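Local coordinates for protein cysteine protease-like VirA (PDB 3EB8) that serves Shigella as a secreted effector needed for entry into epithelial cells and for spread within and between them, its reported tubulin-cleaving activity being disputed, at residues A[233-238]-A[302-307]; A[84-89]-A[322-327]; A[199-204]-A[218-223]; A[174-179]-A[190-195]; A[35-40]-A[46-51]. One frame throughout, in Å; residues are numbered along the deposited sequence.

Contacts 1 and 2 lie at the core of VirA, each centred about 7 Å from the centre of the chain. They sit on neighbouring strands of one mixed sheet, 300-312 and 315-327, joined by the backbone pairing of S304 with T323, and their centres are about 12 Å apart. Contacts 3 and 4 form a second cluster, with centres about 11 Å apart and helix 194-204 in common; T233 of contact 1 packs on I174 of contact 4. Contact 5, a hairpin in a separate antiparallel sheet, touches contact 2 through F36 and F87 but lies about 45 Å from contact 4, centre to centre. Both segments of contact 3, with 233-238 and 190-195, lie in the tubulin-binding region, 182-273.

Contact 1: A[233-238]-A[302-307]; sequences TSAFWQ and VSSSIL
S304 and A235 carry this contact, joined by one hydrogen bond from a serine hydroxyl to a carbonyl. S304 OG gives its proton to A235 O at 2.5 Å, a very short length whose exact value is doubtful. The CB of S304 already points to the turn, and with OG opposite the backbone N (chi1 -173°), beside the carbonyl carbon, the hydroxyl meets A235 O. S304 OG also lies 3.6 Å from A235 CB, so the small methyl sits beside the polar bridge. One branch of V302 completes the seam: CG1, likewise turned opposite the backbone N, reaches A235 CB at 4.0 Å. V302 and S304 look toward the turn while S303 and S305 face the other way, the usual alternation of a strand. On the helix side a type I turn runs from S234 to W237, and W237 N returns to S234 O at 3.1 Å. S234 OG bonds to Y325 OH, while A235 also packs on I279 and Y325, so several strands receive it. The small A235 and S304 stand where the chains come close, their CA atoms 5.4 Å apart: the turn ending helix 226-234 packs on the face of a mixed sheet, in an alpha/beta core.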
# COMPACT_ATOMS: atom_id res chain seq x y z
N THR A 233 -12.78 -0.73 -5.26
CA THR A 233 -13.62 -0.74 -4.06
C THR A 233 -13.07 -1.69 -3.01
O THR A 233 -13.04 -1.37 -1.83
CB THR A 233 -15.12 -1.04 -4.36
OG1 THR A 233 -15.26 -2.33 -4.97
CG2 THR A 233 -15.69 0.02 -5.29
N SER A 234 -12.61 -2.85 -3.43
CA SER A 234 -12.10 -3.82 -2.49
C SER A 234 -10.97 -3.25 -1.65
O SER A 234 -10.76 -3.68 -0.51
CB SER A 234 -11.62 -5.07 -3.21
OG SER A 234 -10.39 -4.84 -3.87
N ALA A 235 -10.23 -2.29 -2.22
CA ALA A 235 -9.04 -1.74 -1.58
C ALA A 235 -9.35 -1.01 -0.28
O ALA A 235 -8.47 -0.81 0.55
CB ALA A 235 -8.28 -0.79 -2.54
N PHE A 236 -10.62 -0.63 -0.11
CA PHE A 236 -11.04 0.13 1.06
C PHE A 236 -11.62 -0.75 2.19
O PHE A 236 -11.88 -0.25 3.28
CB PHE A 236 -12.05 1.22 0.67
CG PHE A 236 -11.47 2.33 -0.17
CD1 PHE A 236 -11.35 2.19 -1.54
CD2 PHE A 236 -11.04 3.52 0.42
CE1 PHE A 236 -10.81 3.22 -2.31
CE2 PHE A 236 -10.49 4.54 -0.35
CZ PHE A 236 -10.38 4.40 -1.71
N TRP A 237 -11.83 -2.05 1.94
CA TRP A 237 -12.41 -2.88 3.00
C TRP A 237 -11.61 -2.76 4.33
O TRP A 237 -10.39 -2.94 4.35
CB TRP A 237 -12.60 -4.34 2.56
CG TRP A 237 -13.32 -5.17 3.62
CD1 TRP A 237 -14.44 -4.80 4.33
CD2 TRP A 237 -12.97 -6.47 4.08
NE1 TRP A 237 -14.80 -5.79 5.19
CE2 TRP A 237 -13.92 -6.83 5.07
CE3 TRP A 237 -11.97 -7.39 3.74
CZ2 TRP A 237 -13.89 -8.07 5.73
CZ3 TRP A 237 -11.94 -8.63 4.40
CH2 TRP A 237 -12.89 -8.95 5.40
N GLN A 238 -12.30 -2.46 5.43
CA GLN A 238 -11.61 -2.12 6.68
C GLN A 238 -10.75 -3.25 7.25
O GLN A 238 -9.77 -2.99 7.94
CB GLN A 238 -12.62 -1.66 7.72
CG GLN A 238 -13.75 -2.65 7.99
CD GLN A 238 -14.71 -2.17 9.07
OE1 GLN A 238 -15.84 -1.73 8.78
NE2 GLN A 238 -14.26 -2.22 10.32
N VAL A 302 -3.53 -4.76 -7.23
CA VAL A 302 -3.83 -3.71 -6.28
C VAL A 302 -2.79 -3.68 -5.16
O VAL A 302 -2.37 -4.72 -4.64
CB VAL A 302 -5.21 -3.94 -5.65
CG1 VAL A 302 -5.52 -2.88 -4.61
CG2 VAL A 302 -6.27 -4.00 -6.74
N SER A 303 -2.37 -2.47 -4.80
CA SER A 303 -1.64 -2.25 -3.57
C SER A 303 -2.43 -1.26 -2.74
O SER A 303 -2.57 -0.10 -3.13
CB SER A 303 -0.26 -1.68 -3.86
OG SER A 303 0.27 -1.10 -2.67
N SER A 304 -2.95 -1.71 -1.60
CA SER A 304 -3.76 -0.87 -0.73
C SER A 304 -3.07 -0.67 0.62
O SER A 304 -3.00 -1.59 1.43
CB SER A 304 -5.14 -1.50 -0.52
OG SER A 304 -6.01 -0.64 0.20
N SER A 305 -2.57 0.53 0.86
CA SER A 305 -1.90 0.79 2.12
C SER A 305 -2.75 1.63 3.03
O SER A 305 -3.28 2.67 2.63
CB SER A 305 -0.57 1.49 1.87
OG SER A 305 0.25 0.63 1.11
N ILE A 306 -2.89 1.19 4.27
CA ILE A 306 -3.55 2.02 5.26
C ILE A 306 -2.45 2.68 6.12
O ILE A 306 -1.36 2.13 6.25
CB ILE A 306 -4.57 1.21 6.08
CG1 ILE A 306 -5.57 2.14 6.77
CG2 ILE A 306 -3.88 0.29 7.09
CD1 ILE A 306 -6.79 1.44 7.33
N LEU A 307 -2.71 3.87 6.65
CA LEU A 307 -1.67 4.63 7.34
C LEU A 307 -2.08 5.07 8.75
O LEU A 307 -2.10 6.27 9.03
CB LEU A 307 -1.27 5.88 6.55
CG LEU A 307 -0.81 5.80 5.08
CD1 LEU A 307 -0.66 7.21 4.48
CD2 LEU A 307 0.48 5.04 4.94

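Contact 2: A[84-89]-A[322-327]; sequences PKQFNL and ETSYLV
Q86 and E322 mark the nearest approach of the two backbones, yet their CA atoms remain 8.1 Å apart, too far for strand pairing. Side chains alone bridge the gap. Q86 extends from its short strand beyond CG and brings its amide over E322, amide and carboxylate lying stacked with planes 24° apart. Q86 CG is 3.8 Å from E322 CD. Both strands belong to one curled mixed sheet, in which 86-87 pairs with 121-123 and 315-327 with 348-356, so the glutamine links parts of the sheet that are not direct neighbours. The oxygen and nitrogen of the Q86 amide have different partners. S324 OG, placed between its own backbone N and carbonyl carbon (chi1 67°), donates to Q86 OE1 at 2.6 Å, tilted 28° from the carbonyl plane. Q86 NE2 lies 3.1 Å from E322 O, but the angle is too poor for a bond; it donates instead to S350 OG and Q348 O, which fix the amide's rotation. E322 OE2 is taken up by S303 OG on the neighbouring strand.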
# COMPACT_ATOMS: atom_id res chain seq x y z
N PRO A 84 9.18 1.45 -2.40
CA PRO A 84 7.98 1.05 -1.67
C PRO A 84 7.48 -0.31 -2.16
O PRO A 84 6.47 -0.38 -2.86
CB PRO A 84 6.97 2.13 -2.05
CG PRO A 84 7.42 2.56 -3.44
CD PRO A 84 8.92 2.62 -3.27
N LYS A 85 8.19 -1.38 -1.80
CA LYS A 85 7.78 -2.74 -2.16
C LYS A 85 7.75 -3.59 -0.91
O LYS A 85 8.28 -3.20 0.13
CB LYS A 85 8.73 -3.34 -3.19
CG LYS A 85 8.82 -2.53 -4.46
CD LYS A 85 9.75 -3.15 -5.47
CE LYS A 85 9.76 -2.32 -6.74
NZ LYS A 85 10.86 -2.72 -7.66
N GLN A 86 7.11 -4.74 -1.01
CA GLN A 86 7.02 -5.65 0.12
C GLN A 86 8.19 -6.64 0.09
O GLN A 86 8.28 -7.50 -0.78
CB GLN A 86 5.67 -6.38 0.11
CG GLN A 86 4.46 -5.45 0.08
CD GLN A 86 3.15 -6.21 0.03
OE1 GLN A 86 2.88 -6.96 -0.92
NE2 GLN A 86 2.33 -6.06 1.06
N PHE A 87 9.10 -6.49 1.04
CA PHE A 87 10.24 -7.38 1.14
C PHE A 87 10.11 -8.31 2.34
O PHE A 87 9.50 -7.97 3.35
CB PHE A 87 11.55 -6.60 1.26
CG PHE A 87 11.88 -5.79 0.05
CD1 PHE A 87 11.47 -4.47 -0.05
CD2 PHE A 87 12.59 -6.34 -1.00
CE1 PHE A 87 11.78 -3.72 -1.17
CE2 PHE A 87 12.90 -5.59 -2.14
CZ PHE A 87 12.49 -4.28 -2.22
N ASN A 88 10.71 -9.49 2.22
CA ASN A 88 10.81 -10.35 3.37
C ASN A 88 11.97 -9.92 4.26
O ASN A 88 13.08 -10.43 4.14
CB ASN A 88 10.95 -11.81 2.95
CG ASN A 88 10.34 -12.74 3.96
OD1 ASN A 88 11.04 -13.43 4.69
ND2 ASN A 88 9.01 -12.73 4.03
N LEU A 89 11.70 -8.96 5.15
CA LEU A 89 12.73 -8.46 6.06
C LEU A 89 12.73 -9.22 7.39
O LEU A 89 13.69 -9.14 8.16
CB LEU A 89 12.57 -6.96 6.29
CG LEU A 89 12.44 -6.13 5.03
CD1 LEU A 89 12.19 -4.68 5.38
CD2 LEU A 89 13.68 -6.27 4.17
N GLU A 322 0.45 -2.43 4.41
CA GLU A 322 0.12 -2.56 3.01
C GLU A 322 -0.37 -3.97 2.67
O GLU A 322 0.21 -4.97 3.10
CB GLU A 322 1.34 -2.22 2.17
CG GLU A 322 1.25 -2.62 0.71
CD GLU A 322 2.47 -2.19 -0.06
OE1 GLU A 322 3.44 -1.73 0.58
OE2 GLU A 322 2.48 -2.29 -1.30
N THR A 323 -1.45 -4.03 1.89
CA THR A 323 -1.92 -5.28 1.33
C THR A 323 -1.92 -5.20 -0.18
O THR A 323 -2.45 -4.25 -0.75
CB THR A 323 -3.33 -5.60 1.77
OG1 THR A 323 -3.47 -5.33 3.16
CG2 THR A 323 -3.67 -7.07 1.46
N SER A 324 -1.34 -6.21 -0.81
CA SER A 324 -1.32 -6.33 -2.26
C SER A 324 -1.96 -7.65 -2.70
O SER A 324 -1.84 -8.68 -2.02
CB SER A 324 0.11 -6.29 -2.76
OG SER A 324 0.78 -7.44 -2.32
N TYR A 325 -2.60 -7.62 -3.87
CA TYR A 325 -3.29 -8.76 -4.43
C TYR A 325 -3.67 -8.53 -5.89
O TYR A 325 -3.64 -7.40 -6.41
CB TYR A 325 -4.55 -9.05 -3.64
CG TYR A 325 -5.42 -7.84 -3.45
CD1 TYR A 325 -6.44 -7.55 -4.32
CD2 TYR A 325 -5.20 -6.98 -2.40
CE1 TYR A 325 -7.24 -6.44 -4.13
CE2 TYR A 325 -5.97 -5.87 -2.20
CZ TYR A 325 -6.99 -5.59 -3.05
OH TYR A 325 -7.76 -4.48 -2.83
N LEU A 326 -4.06 -9.63 -6.54
CA LEU A 326 -4.54 -9.63 -7.92
C LEU A 326 -6.07 -9.73 -7.94
O LEU A 326 -6.66 -10.54 -7.22
CB LEU A 326 -3.98 -10.86 -8.62
CG LEU A 326 -3.27 -10.71 -9.95
CD1 LEU A 326 -2.04 -9.82 -9.77
CD2 LEU A 326 -2.86 -12.09 -10.41
N VAL A 327 -6.71 -8.93 -8.78
CA VAL A 327 -8.13 -9.10 -9.05
C VAL A 327 -8.32 -9.58 -10.48
O VAL A 327 -7.99 -8.86 -11.43
CB VAL A 327 -8.90 -7.78 -8.88
CG1 VAL A 327 -10.39 -8.04 -9.10
CG2 VAL A 327 -8.63 -7.18 -7.50

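Contact 3: A[199-204]-A[218-223]; sequences KIINSN and LFTSLF
I201 plugs into the end of helix 210-221 with a single methyl. Its CD1 comes within 3.2 Å of T220 OG1 and 3.4 Å of F219 O, and rests 4.0 Å from F223 CD2, meeting that ring obliquely. The F219 side chain offers it CB, at 4.2 Å from I201 CD1. CG1 stands opposite the carbonyl carbon (chi1 -85°), which aims the long branch across T220 at about a right angle while CG2 passes farther from T220. No hydrogen bond joins the segments: T220 OG1 is bound within its own helix to K216 O. The segments come from consecutive helices of the tubulin-binding region, 194-204 and 210-221, the second running on into the loop at L222-F223. One shell out, the chain breaks from helical geometry at L222, and F223 follows with positive phi (86°). There the F223 ring lies with F219 CB 4.1 Å above its plane, over its centre. Farther along helix 194-204, N204 ND2 returns to I200 O at 3.2 Å from above the carbonyl plane and also bonds to D172 OD2, tying this helix to helix 167-176, where I200 packs on L169 and D172.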
# COMPACT_ATOMS: atom_id res chain seq x y z
N LYS A 199 -19.85 11.09 -18.84
CA LYS A 199 -20.30 12.32 -18.20
C LYS A 199 -19.32 12.78 -17.11
O LYS A 199 -18.73 13.86 -17.20
CB LYS A 199 -21.70 12.12 -17.62
CG LYS A 199 -22.05 13.03 -16.44
CD LYS A 199 -22.59 14.37 -16.90
CE LYS A 199 -22.93 15.23 -15.70
NZ LYS A 199 -21.82 15.19 -14.69
N ILE A 200 -19.16 11.95 -16.09
CA ILE A 200 -18.21 12.20 -15.01
C ILE A 200 -16.80 12.53 -15.50
O ILE A 200 -16.21 13.55 -15.12
CB ILE A 200 -18.06 10.94 -14.15
CG1 ILE A 200 -19.43 10.43 -13.71
CG2 ILE A 200 -17.21 11.23 -12.96
CD1 ILE A 200 -19.34 9.13 -12.95
N ILE A 201 -16.26 11.65 -16.34
CA ILE A 201 -14.90 11.77 -16.83
C ILE A 201 -14.69 13.14 -17.44
O ILE A 201 -13.74 13.84 -17.09
CB ILE A 201 -14.56 10.63 -17.84
CG1 ILE A 201 -14.10 9.40 -17.06
CG2 ILE A 201 -13.48 11.06 -18.82
CD1 ILE A 201 -14.31 8.10 -17.79
N ASN A 202 -15.61 13.53 -18.31
CA ASN A 202 -15.54 14.84 -18.95
C ASN A 202 -15.75 16.01 -17.98
O ASN A 202 -15.15 17.07 -18.16
CB ASN A 202 -16.46 14.92 -20.16
CG ASN A 202 -15.78 14.46 -21.43
OD1 ASN A 202 -14.67 14.91 -21.75
ND2 ASN A 202 -16.42 13.55 -22.16
N SER A 203 -16.58 15.80 -16.96
CA SER A 203 -16.75 16.81 -15.91
C SER A 203 -15.43 17.07 -15.17
O SER A 203 -15.17 18.19 -14.74
CB SER A 203 -17.82 16.38 -14.89
OG SER A 203 -19.14 16.64 -15.35
N ASN A 204 -14.61 16.03 -15.03
CA ASN A 204 -13.41 16.11 -14.19
C ASN A 204 -12.11 16.26 -14.96
O ASN A 204 -11.05 16.35 -14.35
CB ASN A 204 -13.29 14.89 -13.27
CG ASN A 204 -14.20 14.99 -12.07
OD1 ASN A 204 -13.95 15.76 -11.15
ND2 ASN A 204 -15.29 14.21 -12.08
N LEU A 218 -8.41 6.34 -21.19
CA LEU A 218 -7.99 5.30 -20.29
C LEU A 218 -9.05 5.06 -19.22
O LEU A 218 -9.52 3.93 -19.03
CB LEU A 218 -6.66 5.69 -19.64
CG LEU A 218 -6.03 4.72 -18.65
CD1 LEU A 218 -5.95 3.35 -19.29
CD2 LEU A 218 -4.65 5.22 -18.24
N PHE A 219 -9.44 6.12 -18.53
CA PHE A 219 -10.40 5.97 -17.44
C PHE A 219 -11.80 5.67 -17.95
O PHE A 219 -12.62 5.16 -17.21
CB PHE A 219 -10.40 7.18 -16.50
CG PHE A 219 -9.09 7.39 -15.82
CD1 PHE A 219 -8.46 8.62 -15.87
CD2 PHE A 219 -8.45 6.34 -15.19
CE1 PHE A 219 -7.22 8.81 -15.25
CE2 PHE A 219 -7.21 6.52 -14.57
CZ PHE A 219 -6.60 7.76 -14.61
N THR A 220 -12.08 5.99 -19.20
CA THR A 220 -13.39 5.66 -19.76
C THR A 220 -13.53 4.15 -19.90
O THR A 220 -14.58 3.58 -19.62
CB THR A 220 -13.62 6.33 -21.13
OG1 THR A 220 -13.79 7.74 -20.94
CG2 THR A 220 -14.87 5.77 -21.79
N SER A 221 -12.45 3.51 -20.35
CA SER A 221 -12.41 2.07 -20.52
C SER A 221 -12.45 1.37 -19.17
O SER A 221 -13.36 0.60 -18.89
CB SER A 221 -11.17 1.66 -21.32
OG SER A 221 -10.87 0.29 -21.13
N LEU A 222 -11.48 1.65 -18.31
CA LEU A 222 -11.63 1.26 -16.91
C LEU A 222 -12.91 1.98 -16.55
O LEU A 222 -13.38 2.80 -17.33
CB LEU A 222 -10.48 1.80 -16.07
CG LEU A 222 -9.04 1.61 -16.52
CD1 LEU A 222 -8.10 2.51 -15.69
CD2 LEU A 222 -8.64 0.16 -16.42
N PHE A 223 -13.48 1.71 -15.40
CA PHE A 223 -14.71 2.40 -14.99
C PHE A 223 -15.94 1.70 -15.56
O PHE A 223 -17.00 1.69 -14.94
CB PHE A 223 -14.73 3.88 -15.42
CG PHE A 223 -13.92 4.81 -14.53
CD1 PHE A 223 -12.75 4.38 -13.92
CD2 PHE A 223 -14.32 6.13 -14.34
CE1 PHE A 223 -12.01 5.24 -13.13
CE2 PHE A 223 -13.58 7.00 -13.54
CZ PHE A 223 -12.42 6.55 -12.93

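Contact 4: A[174-179]-A[190-195]; sequences INELGI and QMLSYN
L192 packs against E176 and L177 in an apolar contact, crossing the L177 side chain at about a right angle. The closest approach of the two leucines is modelled shorter than carbons allow and is doubtful; the sounder measure is L192 CD2, which rests 3.8 Å from E176 CB. In L192, chi1 -85° sets CG opposite the carbonyl carbon, and chi2 66° then turns one methyl to L177 and the other to E176, spreading the branched end over both. The aliphatic part of E176 crosses the L192 side chain at about a right angle, and OE1 of E176 follows at 3.9 Å from L192 CD2, a carboxylate oxygen brushing a methyl. A further van der Waals contact puts L177 CD2 at 3.8 Å from Q190 O. Together these pack the end of helix 167-176 against the chain that leads into helix 194-204. Hydrogen bonds shape both ends. G178, with positive phi, closes the first helix in a Schellman motif, where I179 N bonds to I174 O at 2.9 Å. S193 is the N-cap of the next helix: its OG caps a backbone N there, and its own N bonds to Q196 OE1, consistent with a capping box. Beyond, L177 packs on I229.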
# COMPACT_ATOMS: atom_id res chain seq x y z
N ILE A 174 -18.18 6.72 -7.56
CA ILE A 174 -18.73 5.91 -6.49
C ILE A 174 -20.19 6.29 -6.27
O ILE A 174 -21.04 5.44 -5.94
CB ILE A 174 -17.85 6.04 -5.20
CG1 ILE A 174 -17.44 4.66 -4.70
CG2 ILE A 174 -18.51 6.90 -4.10
CD1 ILE A 174 -16.64 3.89 -5.72
N ASN A 175 -20.49 7.56 -6.49
CA ASN A 175 -21.85 8.06 -6.35
C ASN A 175 -22.83 7.50 -7.40
O ASN A 175 -23.97 7.15 -7.07
CB ASN A 175 -21.86 9.59 -6.40
CG ASN A 175 -23.24 10.16 -6.69
OD1 ASN A 175 -23.48 10.71 -7.77
ND2 ASN A 175 -24.16 9.99 -5.74
N GLU A 176 -22.37 7.42 -8.65
CA GLU A 176 -23.21 6.93 -9.74
C GLU A 176 -23.27 5.41 -9.73
O GLU A 176 -24.24 4.82 -10.23
CB GLU A 176 -22.75 7.49 -11.09
CG GLU A 176 -22.79 9.02 -11.13
CD GLU A 176 -22.89 9.60 -12.53
OE1 GLU A 176 -22.60 8.88 -13.51
OE2 GLU A 176 -23.26 10.78 -12.66
N LEU A 177 -22.25 4.77 -9.16
CA LEU A 177 -22.32 3.35 -8.87
C LEU A 177 -23.35 3.10 -7.78
O LEU A 177 -23.64 1.96 -7.45
CB LEU A 177 -20.96 2.81 -8.44
CG LEU A 177 -19.92 2.59 -9.55
CD1 LEU A 177 -18.52 2.41 -8.96
CD2 LEU A 177 -20.27 1.39 -10.42
N GLY A 178 -23.87 4.17 -7.19
CA GLY A 178 -24.93 4.07 -6.20
C GLY A 178 -24.42 3.75 -4.80
O GLY A 178 -25.20 3.40 -3.91
N ILE A 179 -23.11 3.86 -4.61
CA ILE A 179 -22.55 3.66 -3.28
C ILE A 179 -22.83 4.88 -2.40
O ILE A 179 -22.28 5.97 -2.61
CB ILE A 179 -21.03 3.36 -3.33
CG1 ILE A 179 -20.75 2.05 -4.09
CG2 ILE A 179 -20.47 3.30 -1.93
CD1 ILE A 179 -19.27 1.77 -4.37
N GLN A 190 -24.35 -2.46 -10.14
CA GLN A 190 -24.61 -2.47 -11.58
C GLN A 190 -23.60 -1.55 -12.23
O GLN A 190 -23.36 -0.44 -11.76
CB GLN A 190 -26.03 -2.02 -11.89
CG GLN A 190 -27.08 -3.09 -11.66
CD GLN A 190 -28.47 -2.51 -11.50
OE1 GLN A 190 -28.67 -1.30 -11.66
NE2 GLN A 190 -29.44 -3.36 -11.18
N MET A 191 -23.02 -2.01 -13.33
CA MET A 191 -21.95 -1.28 -13.98
C MET A 191 -22.47 -0.08 -14.78
O MET A 191 -23.59 -0.10 -15.28
CB MET A 191 -21.14 -2.22 -14.86
CG MET A 191 -20.24 -3.15 -14.04
SD MET A 191 -19.15 -2.20 -12.96
CE MET A 191 -18.46 -1.07 -14.17
N LEU A 192 -21.65 0.96 -14.88
CA LEU A 192 -22.06 2.19 -15.55
C LEU A 192 -22.00 2.06 -17.07
O LEU A 192 -21.09 1.44 -17.62
CB LEU A 192 -21.20 3.38 -15.09
CG LEU A 192 -21.64 4.09 -13.81
CD1 LEU A 192 -21.51 3.17 -12.63
CD2 LEU A 192 -20.85 5.37 -13.55
N SER A 193 -22.98 2.64 -17.75
CA SER A 193 -22.93 2.69 -19.21
C SER A 193 -21.74 3.52 -19.67
O SER A 193 -21.18 4.30 -18.90
CB SER A 193 -24.21 3.29 -19.77
OG SER A 193 -24.31 4.67 -19.45
N TYR A 194 -21.35 3.37 -20.93
CA TYR A 194 -20.39 4.28 -21.51
C TYR A 194 -20.89 5.73 -21.40
O TYR A 194 -20.12 6.64 -21.09
CB TYR A 194 -20.11 3.95 -22.98
CG TYR A 194 -19.40 5.10 -23.66
CD1 TYR A 194 -18.02 5.23 -23.58
CD2 TYR A 194 -20.12 6.08 -24.32
CE1 TYR A 194 -17.38 6.29 -24.18
CE2 TYR A 194 -19.49 7.15 -24.92
CZ TYR A 194 -18.12 7.25 -24.85
OH TYR A 194 -17.49 8.32 -25.45
N ASN A 195 -22.17 5.93 -21.69
CA ASN A 195 -22.78 7.25 -21.56
C ASN A 195 -22.56 7.87 -20.19
O ASN A 195 -22.16 9.03 -20.09
CB ASN A 195 -24.27 7.18 -21.84
CG ASN A 195 -24.57 7.08 -23.30
OD1 ASN A 195 -23.66 7.14 -24.13
ND2 ASN A 195 -25.85 6.94 -23.65

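Contact 5: A[35-40]-A[46-51]; sequences EFAHAN and IRLCLN
F36 and L48 meet because the phenylalanine ring sits in the crowded position between its own backbone N and carbonyl carbon (chi1 65°), which swings it across the strand until L48 CB lies over one face, 3.4 Å from F36 CZ. L50 CD1 approaches the same ring obliquely, 3.7 Å from F36 CD2. On the other side of the sheet E35 stretches out in extended form and R47 folds at its second torsion (chi2 -61°), so that NH1 of R47 reaches E35 OE1 at 2.9 Å. This salt bridge uses the oxygen's syn lone pair and lies in the guanidinium plane. The two strands form an antiparallel hairpin, their directions 161° apart, with a classic beta bulge in which F36 and A37 both face L48. L48 O therefore accepts F36 N at 2.8 Å, nearly along the C=O axis, and only weakly A37 N, at 3.4 Å. From A37 on the pairing is regular: L48 N bonds to A37 O at 2.9 Å, and A39 exchanges two bonds with I46. C49 SG packs 3.5 Å from E35 CB. E35 OE2 also bonds with S26 OG and OE1 with M32 N, while R47 NE bonds to S45 OG; F36 leans on F87 and L89.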
# COMPACT_ATOMS: atom_id res chain seq x y z
N GLU A 35 18.53 -14.48 0.63
CA GLU A 35 18.26 -13.38 -0.29
C GLU A 35 16.81 -12.92 -0.24
O GLU A 35 15.89 -13.73 -0.35
CB GLU A 35 18.64 -13.76 -1.72
CG GLU A 35 18.27 -12.72 -2.74
CD GLU A 35 18.64 -13.15 -4.15
OE1 GLU A 35 19.65 -13.88 -4.31
OE2 GLU A 35 17.92 -12.78 -5.11
N PHE A 36 16.61 -11.62 -0.07
CA PHE A 36 15.28 -11.05 0.01
C PHE A 36 15.04 -10.04 -1.11
O PHE A 36 13.90 -9.70 -1.40
CB PHE A 36 15.04 -10.40 1.38
CG PHE A 36 15.92 -9.21 1.64
CD1 PHE A 36 15.52 -7.94 1.26
CD2 PHE A 36 17.14 -9.37 2.27
CE1 PHE A 36 16.31 -6.85 1.50
CE2 PHE A 36 17.94 -8.27 2.50
CZ PHE A 36 17.52 -7.01 2.12
N ALA A 37 16.11 -9.56 -1.74
CA ALA A 37 15.96 -8.67 -2.89
C ALA A 37 17.07 -8.83 -3.92
O ALA A 37 18.16 -9.31 -3.61
CB ALA A 37 15.87 -7.24 -2.44
N HIS A 38 16.79 -8.42 -5.14
CA HIS A 38 17.77 -8.49 -6.21
C HIS A 38 17.59 -7.35 -7.19
O HIS A 38 16.50 -6.80 -7.35
CB HIS A 38 17.61 -9.79 -6.99
CG HIS A 38 16.32 -9.87 -7.74
ND1 HIS A 38 15.19 -10.42 -7.19
CD2 HIS A 38 15.98 -9.43 -8.97
CE1 HIS A 38 14.20 -10.34 -8.07
NE2 HIS A 38 14.66 -9.74 -9.15
N ALA A 39 18.67 -7.00 -7.86
CA ALA A 39 18.63 -6.03 -8.94
C ALA A 39 19.51 -6.56 -10.05
O ALA A 39 20.64 -6.95 -9.84
CB ALA A 39 19.11 -4.68 -8.47
N ASN A 40 18.96 -6.61 -11.25
CA ASN A 40 19.71 -7.08 -12.39
C ASN A 40 19.80 -5.92 -13.35
O ASN A 40 18.81 -5.53 -13.98
CB ASN A 40 19.02 -8.29 -13.04
CG ASN A 40 18.79 -9.43 -12.06
OD1 ASN A 40 19.63 -9.69 -11.20
ND2 ASN A 40 17.65 -10.11 -12.17
N ILE A 46 22.80 -7.56 -8.21
CA ILE A 46 23.05 -7.34 -6.80
C ILE A 46 22.02 -8.14 -6.02
O ILE A 46 20.83 -8.11 -6.33
CB ILE A 46 22.97 -5.84 -6.43
CG1 ILE A 46 23.98 -5.04 -7.24
CG2 ILE A 46 23.30 -5.63 -4.97
CD1 ILE A 46 23.47 -4.61 -8.60
N ARG A 47 22.48 -8.89 -5.02
CA ARG A 47 21.58 -9.64 -4.18
C ARG A 47 21.71 -9.17 -2.75
O ARG A 47 22.83 -9.00 -2.24
CB ARG A 47 21.89 -11.13 -4.26
CG ARG A 47 22.08 -11.64 -5.66
CD ARG A 47 20.82 -11.47 -6.50
NE ARG A 47 21.00 -12.07 -7.81
CZ ARG A 47 20.92 -13.37 -8.05
NH1 ARG A 47 20.65 -14.21 -7.06
NH2 ARG A 47 21.10 -13.83 -9.28
N LEU A 48 20.58 -8.94 -2.10
CA LEU A 48 20.58 -8.53 -0.71
C LEU A 48 20.10 -9.69 0.13
O LEU A 48 19.00 -10.19 -0.06
CB LEU A 48 19.65 -7.35 -0.52
CG LEU A 48 19.88 -6.24 -1.54
CD1 LEU A 48 18.87 -5.11 -1.35
CD2 LEU A 48 21.29 -5.73 -1.45
N CYS A 49 20.94 -10.13 1.07
CA CYS A 49 20.62 -11.29 1.87
C CYS A 49 20.62 -10.98 3.36
O CYS A 49 21.39 -10.14 3.83
CB CYS A 49 21.60 -12.43 1.58
SG CYS A 49 21.69 -12.86 -0.16
N LEU A 50 19.73 -11.66 4.08
CA LEU A 50 19.68 -11.60 5.53
C LEU A 50 20.09 -12.95 6.07
O LEU A 50 19.64 -13.99 5.58
CB LEU A 50 18.27 -11.24 5.99
CG LEU A 50 18.01 -9.74 6.03
CD1 LEU A 50 16.54 -9.44 5.91
CD2 LEU A 50 18.57 -9.16 7.31
N ASN A 51 20.96 -12.94 7.06
CA ASN A 51 21.33 -14.16 7.77
C ASN A 51 21.39 -13.83 9.25
O ASN A 51 22.21 -13.02 9.68
CB ASN A 51 22.65 -14.71 7.23
CG ASN A 51 22.63 -14.87 5.71
OD1 ASN A 51 22.06 -15.82 5.18
ND2 ASN A 51 23.25 -13.92 5.00